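Local coordinates for protein mevalonate diphosphate decarboxylase (Legionella pneumophila, PDB 3LTO) that probably decarboxylates diphosphomevalonate at the expense of ATP, a step of isoprenoid precursor synthesis, at residues L171-L176 against L291-Q296; F4-A9 against N38-V43; L117-S122 against D137-L142; K197-S202 against Q244-C249; S42-K47 against L94-N99. All blocks are in the same frame, centred on the assembly; numbering follows the deposited sequence.

Interactions 2, 3 and 5 belong to the N-terminal part of the fold, and interactions 1 and 4 involve its C-terminal part. Interactions 2 and 5 share strand 31-47. They pair its two edges with different neighbours and share Ser42 and Val43, and both rest on backbone hydrogen bonds. Interaction 3 joins two helices beside that sheet through side-chain packing alone; Lys119 links it to interaction 2. Its touching residues are mostly buried, as are those of interaction 4, where a hydroxyl bond joins apolar packing. Interactions 1, 2 and 5 are partly buried; interaction 1 combines side-chain packing with one bridging water. Its centre lies about 33 Å from that of interaction 4.

Interaction 1. Residues L171-L176 against L291-Q296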
# COMPACT_ATOMS: atom_id res chain seq x y z
N LEU A 171 -4.83 16.97 -10.46
CA LEU A 171 -6.03 17.73 -10.18
C LEU A 171 -6.01 19.05 -10.95
O LEU A 171 -4.95 19.58 -11.26
CB LEU A 171 -6.17 17.98 -8.67
CG LEU A 171 -6.38 16.69 -7.87
CD1 LEU A 171 -6.46 17.00 -6.39
CD2 LEU A 171 -7.66 15.99 -8.33
N PRO A 172 -7.20 19.57 -11.28
CA PRO A 172 -7.48 20.81 -12.02
C PRO A 172 -6.80 22.12 -11.61
O PRO A 172 -6.62 23.00 -12.45
CB PRO A 172 -9.00 20.92 -11.94
CG PRO A 172 -9.43 19.51 -11.88
CD PRO A 172 -8.46 18.92 -10.89
N TYR A 173 -6.45 22.27 -10.34
CA TYR A 173 -5.84 23.51 -9.88
C TYR A 173 -4.34 23.41 -9.61
O TYR A 173 -3.87 22.41 -9.08
CB TYR A 173 -6.57 24.01 -8.64
CG TYR A 173 -8.04 24.25 -8.87
CD1 TYR A 173 -8.48 25.37 -9.59
CD2 TYR A 173 -9.00 23.35 -8.41
CE1 TYR A 173 -9.84 25.58 -9.84
CE2 TYR A 173 -10.36 23.55 -8.65
CZ TYR A 173 -10.77 24.67 -9.36
OH TYR A 173 -12.11 24.87 -9.60
N LYS A 174 -3.61 24.46 -9.98
CA LYS A 174 -2.16 24.50 -9.79
C LYS A 174 -1.75 25.96 -9.58
O LYS A 174 -2.51 26.88 -9.88
CB LYS A 174 -1.46 23.94 -11.03
CG LYS A 174 -1.95 22.55 -11.45
CD LYS A 174 -1.55 22.21 -12.89
CE LYS A 174 -2.10 20.85 -13.32
NZ LYS A 174 -3.59 20.79 -13.31
N ASP A 175 -0.55 26.18 -9.08
CA ASP A 175 -0.08 27.54 -8.83
C ASP A 175 -1.12 28.28 -7.99
O ASP A 175 -1.63 29.32 -8.40
CB ASP A 175 0.14 28.29 -10.15
CG ASP A 175 1.24 27.68 -10.99
OD1 ASP A 175 2.34 27.41 -10.45
OD2 ASP A 175 1.03 27.48 -12.21
N LEU A 176 -1.44 27.74 -6.82
CA LEU A 176 -2.40 28.39 -5.95
C LEU A 176 -1.68 29.45 -5.14
O LEU A 176 -0.47 29.37 -4.94
CB LEU A 176 -3.01 27.37 -4.99
CG LEU A 176 -3.75 26.18 -5.59
CD1 LEU A 176 -4.12 25.21 -4.48
CD2 LEU A 176 -4.99 26.67 -6.35
N LEU A 291 -6.08 29.36 0.72
CA LEU A 291 -5.64 28.88 -0.59
C LEU A 291 -6.54 29.54 -1.62
O LEU A 291 -7.76 29.43 -1.55
CB LEU A 291 -5.74 27.36 -0.68
CG LEU A 291 -4.68 26.59 0.11
CD1 LEU A 291 -4.96 25.10 0.03
CD2 LEU A 291 -3.30 26.90 -0.47
N TYR A 292 -5.91 30.23 -2.57
CA TYR A 292 -6.63 30.93 -3.63
C TYR A 292 -6.19 30.40 -4.98
O TYR A 292 -5.06 29.93 -5.13
CB TYR A 292 -6.29 32.43 -3.60
CG TYR A 292 -6.89 33.23 -2.47
CD1 TYR A 292 -8.19 33.71 -2.54
CD2 TYR A 292 -6.13 33.54 -1.34
CE1 TYR A 292 -8.73 34.49 -1.52
CE2 TYR A 292 -6.66 34.33 -0.32
CZ TYR A 292 -7.95 34.80 -0.41
OH TYR A 292 -8.47 35.58 0.59
N ARG A 293 -7.08 30.49 -5.96
CA ARG A 293 -6.77 30.06 -7.32
C ARG A 293 -5.82 31.09 -7.92
O ARG A 293 -5.79 32.24 -7.48
CB ARG A 293 -8.04 29.99 -8.17
CG ARG A 293 -8.97 28.86 -7.83
CD ARG A 293 -10.12 28.78 -8.83
NE ARG A 293 -11.33 29.40 -8.31
CZ ARG A 293 -11.60 30.69 -8.37
NH1 ARG A 293 -10.75 31.52 -8.95
NH2 ARG A 293 -12.71 31.16 -7.83
N SER A 294 -5.05 30.69 -8.93
CA SER A 294 -4.12 31.61 -9.58
C SER A 294 -4.88 32.80 -10.16
O SER A 294 -4.31 33.88 -10.32
CB SER A 294 -3.36 30.90 -10.70
OG SER A 294 -4.26 30.44 -11.70
N ASP A 295 -6.16 32.62 -10.47
CA ASP A 295 -6.97 33.71 -11.02
C ASP A 295 -7.68 34.53 -9.93
O ASP A 295 -8.50 35.39 -10.24
CB ASP A 295 -8.02 33.18 -11.99
CG ASP A 295 -9.14 32.44 -11.30
OD1 ASP A 295 -8.90 31.36 -10.74
OD2 ASP A 295 -10.28 32.96 -11.29
N GLN A 296 -7.36 34.28 -8.67
CA GLN A 296 -7.99 35.02 -7.58
C GLN A 296 -7.06 36.02 -6.92
O GLN A 296 -7.35 36.50 -5.82
CB GLN A 296 -8.50 34.06 -6.50
CG GLN A 296 -9.74 33.27 -6.85
CD GLN A 296 -10.19 32.41 -5.68
OE1 GLN A 296 -9.45 31.57 -5.19
NE2 GLN A 296 -11.42 32.64 -5.21
O HOH W 1 -5.61 27.84 -9.72
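Arg293 runs beside the ring of Tyr173, and its aliphatic part makes the touch. The CA-CB bond of Arg293 points away from segment 171-176. From CB the chain goes to CG, which is 3.9 Å from Tyr173 CD1. The next atom, CD, is closest, 3.4 Å from Tyr173 CE1. A bend at chi3 (-99°) then turns the guanidinium. The ring and guanidinium planes are 39° apart. At the tip, NH1 forms a salt bridge with Asp295 OD1 at 2.6 Å. The bond is bent and reaches the syn side of the carboxylate from somewhat out of its plane. NH2 has a second acidic partner, Asp276. Trp228 makes a cation-pi contact with Arg293 and an edge-to-face contact with the Tyr173 ring. The Gln296 amide carbon lies over one face of the guanidinium, toward its rim, and OE1 takes the backbone N-H of Arg293 on a lone pair.

Leu176 packs on the backbone opposite. Its CB is 3.3 Å from Tyr292 O, and its CD2 is 3.9 Å from Arg293 CA. A water bridges the segments, donating to Lys174 O at 3.2 Å and accepting from Ser294 N.

Between the two segments themselves there is packing and one water, but no direct hydrogen bond. Backbone bonding follows next door, between Tyr292 and Leu177. The two carboxylates probably balance the charge of Arg293, and with Trp228 and Gln296 they restrain its guanidinium.

Interaction 2. Residues F4-A9 against N38-V43; sequences FAQAPA and NLLSSV
Gln6 and Ser42 form a non-hydrogen-bonded antiparallel pair, and their side chains bond to each other. Gln6 NE2 donates to Ser42 OG at 2.6 Å, with an N-H...O angle of 161°. The hydroxyl lies in the amide plane, 5° out of it. Gln6 CG is also close to this oxygen. Phe4 comes up on the same face of the sheet. Its CG is anti to the backbone N (chi1 -176°), which swings the ring across to the partner strand and puts CZ 3.5 Å from Ser42 CB. Further along this face, Pro8 CB meets Leu40 CD2 at 4.0 Å.

The backbone sets this register. Ala5 pairs with Val43 and Ala7 with Ser41, each through two hydrogen bonds. Val43 N donates to Ala5 O at 2.9 Å, and Ser41 N to Ala7 O at 2.9 Å. Ala9 N adds a last bond to Leu39 O at 3.1 Å, where the chain of segment 38-43 turns a corner.

Outside the pair, helix 110-129 covers the face that carries Ala5, Ala7 and Val43. The small side chains of Ala5 and Ala7 are consistent with the close approach of the helix. Ser41, on that face too, bonds through OG to Ser112 of this helix. Lys119 of the helix donates to Gln6 O.

The chemistry differs by face. One is mostly apolar and packs on the helix, with the Ser41 hydroxyl as a polar exception. On the other, the short amide-to-hydroxyl bond gives Ser42 OG a donor and holds the Gln6 amide in position.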
# COMPACT_ATOMS: atom_id res chain seq x y z
N PHE A 4 23.85 18.07 0.82
CA PHE A 4 22.78 19.03 1.09
C PHE A 4 21.54 18.67 0.26
O PHE A 4 21.65 18.29 -0.90
CB PHE A 4 23.26 20.43 0.72
CG PHE A 4 22.28 21.53 1.03
CD1 PHE A 4 22.20 22.07 2.31
CD2 PHE A 4 21.49 22.07 0.03
CE1 PHE A 4 21.34 23.14 2.59
CE2 PHE A 4 20.62 23.14 0.30
CZ PHE A 4 20.55 23.68 1.58
N ALA A 5 20.37 18.78 0.87
CA ALA A 5 19.11 18.49 0.18
C ALA A 5 17.99 19.34 0.77
O ALA A 5 18.08 19.82 1.90
CB ALA A 5 18.76 17.00 0.29
N GLN A 6 16.93 19.52 -0.01
CA GLN A 6 15.80 20.31 0.43
C GLN A 6 14.50 19.59 0.10
O GLN A 6 14.47 18.71 -0.76
CB GLN A 6 15.82 21.68 -0.24
CG GLN A 6 17.09 22.47 0.05
CD GLN A 6 17.07 23.86 -0.56
OE1 GLN A 6 16.94 24.02 -1.77
NE2 GLN A 6 17.19 24.88 0.28
N ALA A 7 13.43 19.95 0.79
CA ALA A 7 12.14 19.35 0.55
C ALA A 7 11.09 20.40 0.88
O ALA A 7 11.29 21.26 1.73
CB ALA A 7 11.95 18.12 1.43
N PRO A 8 9.95 20.34 0.18
CA PRO A 8 8.87 21.30 0.39
C PRO A 8 7.88 20.86 1.47
O PRO A 8 7.76 19.68 1.78
CB PRO A 8 8.22 21.38 -0.97
CG PRO A 8 8.32 19.96 -1.45
CD PRO A 8 9.72 19.54 -1.03
N ALA A 9 7.19 21.83 2.05
CA ALA A 9 6.18 21.51 3.04
C ALA A 9 4.92 21.21 2.23
O ALA A 9 4.89 21.43 1.02
CB ALA A 9 5.94 22.70 3.95
N ASN A 38 7.23 26.68 -2.26
CA ASN A 38 8.02 27.84 -1.85
C ASN A 38 8.54 27.73 -0.41
O ASN A 38 9.55 28.33 -0.07
CB ASN A 38 7.20 29.11 -2.03
CG ASN A 38 6.86 29.37 -3.49
OD1 ASN A 38 7.72 29.74 -4.29
ND2 ASN A 38 5.59 29.16 -3.85
N LEU A 39 7.85 26.97 0.43
CA LEU A 39 8.29 26.78 1.81
C LEU A 39 9.17 25.54 1.79
O LEU A 39 8.72 24.44 1.47
CB LEU A 39 7.08 26.58 2.73
CG LEU A 39 6.04 27.71 2.78
CD1 LEU A 39 4.92 27.33 3.76
CD2 LEU A 39 6.69 29.02 3.21
N LEU A 40 10.44 25.72 2.14
CA LEU A 40 11.40 24.63 2.11
C LEU A 40 12.19 24.39 3.39
O LEU A 40 12.49 25.32 4.14
CB LEU A 40 12.43 24.87 0.98
CG LEU A 40 11.98 24.96 -0.49
CD1 LEU A 40 13.11 25.54 -1.33
CD2 LEU A 40 11.60 23.58 -0.99
N SER A 41 12.52 23.13 3.63
CA SER A 41 13.33 22.75 4.77
C SER A 41 14.61 22.28 4.11
O SER A 41 14.58 21.75 3.00
CB SER A 41 12.70 21.60 5.56
OG SER A 41 11.74 22.09 6.48
N SER A 42 15.74 22.48 4.78
CA SER A 42 17.02 22.07 4.23
C SER A 42 17.80 21.26 5.24
O SER A 42 17.72 21.50 6.44
CB SER A 42 17.83 23.30 3.82
OG SER A 42 17.20 23.97 2.74
N VAL A 43 18.55 20.29 4.74
CA VAL A 43 19.37 19.47 5.62
C VAL A 43 20.76 19.30 5.04
O VAL A 43 20.93 18.90 3.90
CB VAL A 43 18.76 18.08 5.84
CG1 VAL A 43 19.74 17.21 6.62
CG2 VAL A 43 17.46 18.21 6.60

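Interaction 3. Residues L117-S122 against D137-L142; sequences LTKCAS and DEQAQL
Gln139 reaches from helix 136-144 into the side of helix 110-129, between Thr118, Lys119 and Ser122. With CB directed at the other helix and the chain extended (chi2 178°), the amide is carried to the flank of helix 110-129. Gln139 CG passes 3.5 Å from Ser122 OG. The flat end of the side chain comes beside Lys119, whose chain crosses that of Gln139 at about a right angle. The Lys119 amine then leads away toward Gln6 on the sheet.

Thr118 approaches the helix backbone with its methyl. CG2 is anti to the backbone N and sits 3.3 Å from Gln139 O. The same methyl is 4.4 Å from Leu142 CB. This rotation turns OG1 elsewhere, to His79 and to Phe114 O. Ser122 OG bonds back to its own helix, to Thr118 O at 2.8 Å. That carbonyl also accepts from Ser122 N, and the two donors come from opposite faces of its plane.

No hydrogen bond joins the two segments. Their axes approach to 9.7 Å, with their directions 123° apart. This is oblique helix-on-helix packing, in which helix 110-129 lies between helix 136-144 and the N-terminal sheet of a GHMP-type fold.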
# COMPACT_ATOMS: atom_id res chain seq x y z
N LEU A 117 15.77 15.42 5.24
CA LEU A 117 16.73 14.51 5.85
C LEU A 117 16.79 13.21 5.05
O LEU A 117 17.87 12.67 4.79
CB LEU A 117 16.33 14.19 7.30
CG LEU A 117 17.21 13.14 8.00
CD1 LEU A 117 18.68 13.52 7.89
CD2 LEU A 117 16.80 13.04 9.47
N THR A 118 15.63 12.69 4.66
CA THR A 118 15.59 11.45 3.90
C THR A 118 16.36 11.59 2.59
O THR A 118 17.18 10.75 2.25
CB THR A 118 14.15 11.03 3.57
OG1 THR A 118 13.41 10.81 4.78
CG2 THR A 118 14.16 9.75 2.75
N LYS A 119 16.09 12.67 1.87
CA LYS A 119 16.75 12.94 0.60
C LYS A 119 18.26 13.13 0.75
O LYS A 119 19.04 12.54 -0.01
CB LYS A 119 16.12 14.18 -0.06
CG LYS A 119 14.65 13.98 -0.37
CD LYS A 119 13.93 15.26 -0.74
CE LYS A 119 14.26 15.74 -2.14
NZ LYS A 119 13.34 16.84 -2.57
N CYS A 120 18.67 13.92 1.73
CA CYS A 120 20.09 14.15 1.94
C CYS A 120 20.82 12.87 2.37
O CYS A 120 21.90 12.56 1.86
CB CYS A 120 20.30 15.24 2.98
SG CYS A 120 22.00 15.84 3.09
N ALA A 121 20.24 12.13 3.31
CA ALA A 121 20.86 10.89 3.78
C ALA A 121 20.93 9.87 2.66
O ALA A 121 21.91 9.12 2.54
CB ALA A 121 20.08 10.32 4.98
N SER A 122 19.90 9.85 1.83
CA SER A 122 19.85 8.93 0.71
C SER A 122 21.01 9.20 -0.23
O SER A 122 21.67 8.27 -0.70
CB SER A 122 18.52 9.06 -0.05
OG SER A 122 17.47 8.46 0.69
N ASP A 137 9.73 6.90 -4.78
CA ASP A 137 8.76 6.13 -4.01
C ASP A 137 9.39 5.43 -2.82
O ASP A 137 8.79 5.34 -1.75
CB ASP A 137 8.05 5.11 -4.90
CG ASP A 137 7.22 5.76 -6.00
OD1 ASP A 137 7.06 7.01 -5.98
OD2 ASP A 137 6.72 5.04 -6.88
N GLU A 138 10.60 4.91 -3.00
CA GLU A 138 11.26 4.23 -1.90
C GLU A 138 11.65 5.24 -0.84
O GLU A 138 11.60 4.96 0.35
CB GLU A 138 12.51 3.51 -2.41
CG GLU A 138 12.19 2.45 -3.44
CD GLU A 138 13.42 1.69 -3.88
OE1 GLU A 138 14.32 2.30 -4.51
OE2 GLU A 138 13.48 0.47 -3.59
N GLN A 139 12.04 6.43 -1.28
CA GLN A 139 12.45 7.46 -0.35
C GLN A 139 11.26 7.95 0.48
O GLN A 139 11.39 8.21 1.67
CB GLN A 139 13.09 8.63 -1.11
CG GLN A 139 14.56 8.43 -1.34
CD GLN A 139 15.18 9.55 -2.13
OE1 GLN A 139 15.44 9.41 -3.33
NE2 GLN A 139 15.40 10.69 -1.48
N ALA A 140 10.11 8.07 -0.17
CA ALA A 140 8.90 8.52 0.50
C ALA A 140 8.49 7.50 1.55
O ALA A 140 8.13 7.88 2.66
CB ALA A 140 7.76 8.70 -0.52
N GLN A 141 8.57 6.22 1.19
CA GLN A 141 8.20 5.13 2.09
C GLN A 141 9.09 5.20 3.33
O GLN A 141 8.62 5.05 4.46
CB GLN A 141 8.36 3.76 1.41
CG GLN A 141 9.81 3.23 1.41
CD GLN A 141 10.07 2.04 0.48
OE1 GLN A 141 11.21 1.55 0.41
NE2 GLN A 141 9.04 1.58 -0.24
N LEU A 142 10.38 5.45 3.11
CA LEU A 142 11.35 5.55 4.20
C LEU A 142 11.03 6.76 5.07
O LEU A 142 10.91 6.65 6.29
CB LEU A 142 12.77 5.69 3.64
CG LEU A 142 13.43 4.46 3.01
CD1 LEU A 142 14.77 4.84 2.42
CD2 LEU A 142 13.61 3.38 4.07

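Interaction 4. Residues K197-S202 against Q244-C249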
# COMPACT_ATOMS: atom_id res chain seq x y z
N LYS A 197 -2.41 12.10 19.66
CA LYS A 197 -2.57 11.04 20.65
C LYS A 197 -3.81 11.30 21.50
O LYS A 197 -4.62 10.41 21.72
CB LYS A 197 -1.35 10.99 21.57
CG LYS A 197 -0.02 10.61 20.92
CD LYS A 197 -0.00 9.15 20.47
CE LYS A 197 1.43 8.59 20.44
NZ LYS A 197 2.37 9.40 19.61
N LEU A 198 -3.94 12.53 21.98
CA LEU A 198 -5.06 12.89 22.85
C LEU A 198 -6.45 12.67 22.25
O LEU A 198 -7.38 12.31 22.97
CB LEU A 198 -4.92 14.35 23.30
CG LEU A 198 -3.67 14.65 24.13
CD1 LEU A 198 -3.58 16.14 24.43
CD2 LEU A 198 -3.71 13.85 25.42
N VAL A 199 -6.59 12.88 20.95
CA VAL A 199 -7.88 12.73 20.30
C VAL A 199 -8.50 11.33 20.34
O VAL A 199 -9.65 11.15 19.95
CB VAL A 199 -7.83 13.20 18.83
CG1 VAL A 199 -7.69 14.71 18.78
CG2 VAL A 199 -6.68 12.54 18.10
N LYS A 200 -7.74 10.34 20.80
CA LYS A 200 -8.25 8.98 20.88
C LYS A 200 -9.42 8.89 21.86
O LYS A 200 -10.28 8.01 21.74
CB LYS A 200 -7.15 8.00 21.32
CG LYS A 200 -6.31 7.44 20.18
CD LYS A 200 -4.95 8.11 20.05
CE LYS A 200 -4.11 7.45 18.95
NZ LYS A 200 -2.75 8.05 18.76
N THR A 201 -9.46 9.81 22.82
CA THR A 201 -10.52 9.83 23.83
C THR A 201 -11.81 10.52 23.37
O THR A 201 -12.84 10.45 24.05
CB THR A 201 -10.03 10.51 25.12
OG1 THR A 201 -8.97 9.73 25.68
CG2 THR A 201 -11.16 10.58 26.14
N SER A 202 -11.77 11.20 22.23
CA SER A 202 -12.97 11.84 21.74
C SER A 202 -13.96 10.77 21.29
O SER A 202 -13.56 9.74 20.75
CB SER A 202 -12.66 12.75 20.55
OG SER A 202 -13.87 13.22 19.98
N GLN A 244 -12.75 19.62 16.42
CA GLN A 244 -13.78 19.26 17.39
C GLN A 244 -13.25 18.09 18.22
O GLN A 244 -13.60 17.94 19.39
CB GLN A 244 -15.08 18.85 16.70
CG GLN A 244 -16.10 18.25 17.66
CD GLN A 244 -17.49 18.12 17.06
OE1 GLN A 244 -18.44 18.77 17.53
NE2 GLN A 244 -17.63 17.28 16.04
N LEU A 245 -12.40 17.26 17.61
CA LEU A 245 -11.82 16.12 18.31
C LEU A 245 -10.99 16.59 19.50
O LEU A 245 -11.07 16.01 20.58
CB LEU A 245 -10.92 15.32 17.35
CG LEU A 245 -11.39 13.98 16.78
CD1 LEU A 245 -12.85 14.02 16.37
CD2 LEU A 245 -10.49 13.64 15.59
N PHE A 246 -10.22 17.65 19.31
CA PHE A 246 -9.40 18.17 20.39
C PHE A 246 -10.24 18.62 21.59
O PHE A 246 -9.93 18.30 22.74
CB PHE A 246 -8.54 19.36 19.91
CG PHE A 246 -7.77 19.10 18.63
CD1 PHE A 246 -7.11 17.90 18.43
CD2 PHE A 246 -7.67 20.09 17.65
CE1 PHE A 246 -6.36 17.68 17.26
CE2 PHE A 246 -6.93 19.88 16.49
CZ PHE A 246 -6.27 18.67 16.29
N LYS A 247 -11.32 19.35 21.33
CA LYS A 247 -12.15 19.85 22.42
C LYS A 247 -13.18 18.88 22.99
O LYS A 247 -13.90 19.22 23.93
CB LYS A 247 -12.85 21.15 22.02
CG LYS A 247 -13.96 21.00 21.01
CD LYS A 247 -14.64 22.34 20.74
CE LYS A 247 -15.88 22.19 19.87
NZ LYS A 247 -16.42 23.51 19.46
N THR A 248 -13.28 17.68 22.43
CA THR A 248 -14.23 16.70 22.96
C THR A 248 -13.52 15.47 23.54
O THR A 248 -14.15 14.45 23.78
CB THR A 248 -15.25 16.23 21.89
OG1 THR A 248 -14.55 15.71 20.76
CG2 THR A 248 -16.12 17.39 21.44
N CYS A 249 -12.21 15.56 23.75
CA CYS A 249 -11.48 14.43 24.32
C CYS A 249 -11.62 14.48 25.84
O CYS A 249 -12.36 15.32 26.38
CB CYS A 249 -10.00 14.46 23.92
SG CYS A 249 -9.03 15.86 24.54
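The ring of Phe246 meets Val199 obliquely. Val199 CG1 is 3.3 Å from Phe246 CD1 and 3.6 Å from CE1. The two side chains lie side by side and point the same way. Three other rings meet Phe246. His243 and Tyr255 do so edge-to-face, and Phe253 with planes at about 30°. Val199 CG1 also touches Leu245 CB at 3.6 Å, and these two side chains cross at about a right angle. The methyl thus sits between neighbours of one helical turn.

The contact joins the end of helix 192-198 and its 3-10 continuation to the C-terminal end of helix 228-247. Both belong to the C-terminal domain of the GHMP-type fold.

Polar groups meet at the far end. Ser202 OG is anti to the backbone N (chi1 172°), which carries it toward helix 228-247. It donates to Thr248 OG1 at 2.7 Å. Thr248 OG1 in turn donates to Gln244 O at 2.8 Å, so a short chain of hydroxyls runs back to the last turn of the helix. Ser202 OG also accepts from Phe204 N. Beside this, Cys249 CB packs 3.5 Å from Leu198 O, and Thr201 CB comes to 4.1 Å from Cys249 CB.

Interaction 5. Residues S42-K47 against L94-N99; sequences SVKLEK and LIQSSN
With different first torsions, Leu94 and Glu46 come to lie alongside each other. In Leu94, chi1 169° sends CG opposite the backbone N, whereas Glu46 CG is anti to the carbonyl carbon (chi1 -55°). Leu94 CD2 comes 3.3 Å from Glu46 OE1. On the same face, Lys44 is fully extended and runs beside Gln96. Its amine forms a long salt bridge with Glu46, NZ to OE2 at 3.5 Å. This pairing crosses no strand, since both residues belong to segment 42-47. The bridge lies on a partly exposed face of the sheet and is probably weak.

The other face is mainly apolar. Leu45 CD2 packs 3.9 Å from Ile95 CG1, and Val43 CG1 lies 4.1 Å from Ile95 CG2. Ile95 thus touches two residues of the partner strand. Helices 71-87 and 110-129 cover this face. Ser97 is also on it, and its hydroxyl bonds to Trp55.

Six backbone hydrogen bonds join the segments. Ser42, Lys44 and Glu46 pair with Ser98, Gln96 and Leu94, two bonds each. Leu94 N to Glu46 O is 2.7 Å and nearly straight (173°). Gln96 N to Lys44 O is longer, 3.1 Å. Ser97 CA also brings a C-H to Ser42 O.

Strand 31-47 is bonded to strand 2-12 on its other edge, so it is internal here. A mixed sheet backed by helices on one face fits the N-terminal domain of the GHMP family, which has the ribosomal protein S5 type of fold.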
# COMPACT_ATOMS: atom_id res chain seq x y z
N SER A 42 15.74 22.48 4.78
CA SER A 42 17.02 22.07 4.23
C SER A 42 17.80 21.26 5.24
O SER A 42 17.72 21.50 6.44
CB SER A 42 17.83 23.30 3.82
OG SER A 42 17.20 23.97 2.74
N VAL A 43 18.55 20.29 4.74
CA VAL A 43 19.37 19.47 5.62
C VAL A 43 20.76 19.30 5.04
O VAL A 43 20.93 18.90 3.90
CB VAL A 43 18.76 18.08 5.84
CG1 VAL A 43 19.74 17.21 6.62
CG2 VAL A 43 17.46 18.21 6.60
N LYS A 44 21.75 19.61 5.85
CA LYS A 44 23.13 19.46 5.43
C LYS A 44 23.72 18.37 6.30
O LYS A 44 23.50 18.33 7.51
CB LYS A 44 23.90 20.77 5.62
CG LYS A 44 25.39 20.68 5.31
CD LYS A 44 26.04 22.05 5.39
CE LYS A 44 27.53 21.98 5.10
NZ LYS A 44 28.18 23.32 5.18
N LEU A 45 24.46 17.46 5.69
CA LEU A 45 25.09 16.40 6.46
C LEU A 45 26.59 16.47 6.29
O LEU A 45 27.09 16.65 5.18
CB LEU A 45 24.61 15.02 5.99
CG LEU A 45 23.18 14.63 6.32
CD1 LEU A 45 22.87 13.27 5.70
CD2 LEU A 45 23.00 14.59 7.84
N GLU A 46 27.31 16.35 7.40
CA GLU A 46 28.76 16.36 7.40
C GLU A 46 29.15 15.14 8.20
O GLU A 46 28.67 14.93 9.32
CB GLU A 46 29.32 17.62 8.07
CG GLU A 46 28.81 18.92 7.49
CD GLU A 46 29.58 20.13 7.98
OE1 GLU A 46 29.79 20.26 9.20
OE2 GLU A 46 29.97 20.97 7.14
N LYS A 47 30.02 14.32 7.63
CA LYS A 47 30.46 13.12 8.32
C LYS A 47 31.27 13.48 9.57
O LYS A 47 32.02 14.44 9.58
CB LYS A 47 31.30 12.28 7.35
CG LYS A 47 31.73 10.94 7.90
CD LYS A 47 32.11 9.99 6.77
CE LYS A 47 33.21 10.54 5.90
NZ LYS A 47 33.54 9.58 4.80
N LEU A 94 26.95 15.06 11.46
CA LEU A 94 26.56 16.30 12.10
C LEU A 94 25.37 16.69 11.23
O LEU A 94 25.50 16.78 10.01
CB LEU A 94 27.66 17.36 11.99
CG LEU A 94 27.26 18.79 12.39
CD1 LEU A 94 26.79 18.82 13.83
CD2 LEU A 94 28.44 19.74 12.21
N ILE A 95 24.21 16.87 11.84
CA ILE A 95 23.01 17.23 11.10
C ILE A 95 22.67 18.70 11.30
O ILE A 95 22.45 19.14 12.43
CB ILE A 95 21.79 16.39 11.56
CG1 ILE A 95 22.17 14.92 11.61
CG2 ILE A 95 20.61 16.62 10.62
CD1 ILE A 95 21.14 14.04 12.26
N GLN A 96 22.63 19.45 10.22
CA GLN A 96 22.29 20.86 10.30
C GLN A 96 21.05 21.10 9.44
O GLN A 96 21.10 21.09 8.21
CB GLN A 96 23.47 21.73 9.84
CG GLN A 96 24.60 21.76 10.86
CD GLN A 96 25.80 22.56 10.38
OE1 GLN A 96 26.57 23.08 11.19
NE2 GLN A 96 25.97 22.65 9.07
N SER A 97 19.92 21.29 10.11
CA SER A 97 18.64 21.52 9.45
C SER A 97 18.25 22.99 9.52
O SER A 97 18.67 23.72 10.42
CB SER A 97 17.55 20.67 10.12
OG SER A 97 17.46 20.98 11.50
N SER A 98 17.44 23.42 8.56
CA SER A 98 17.01 24.81 8.49
C SER A 98 15.74 24.93 7.65
O SER A 98 15.38 24.01 6.91
CB SER A 98 18.12 25.64 7.86
OG SER A 98 17.74 27.00 7.78
N ASN A 99 15.05 26.06 7.78
CA ASN A 99 13.83 26.32 7.02
C ASN A 99 13.97 27.69 6.38
O ASN A 99 14.78 28.51 6.83
CB ASN A 99 12.60 26.36 7.93
CG ASN A 99 12.41 25.10 8.72
OD1 ASN A 99 12.37 24.00 8.17
ND2 ASN A 99 12.29 25.24 10.03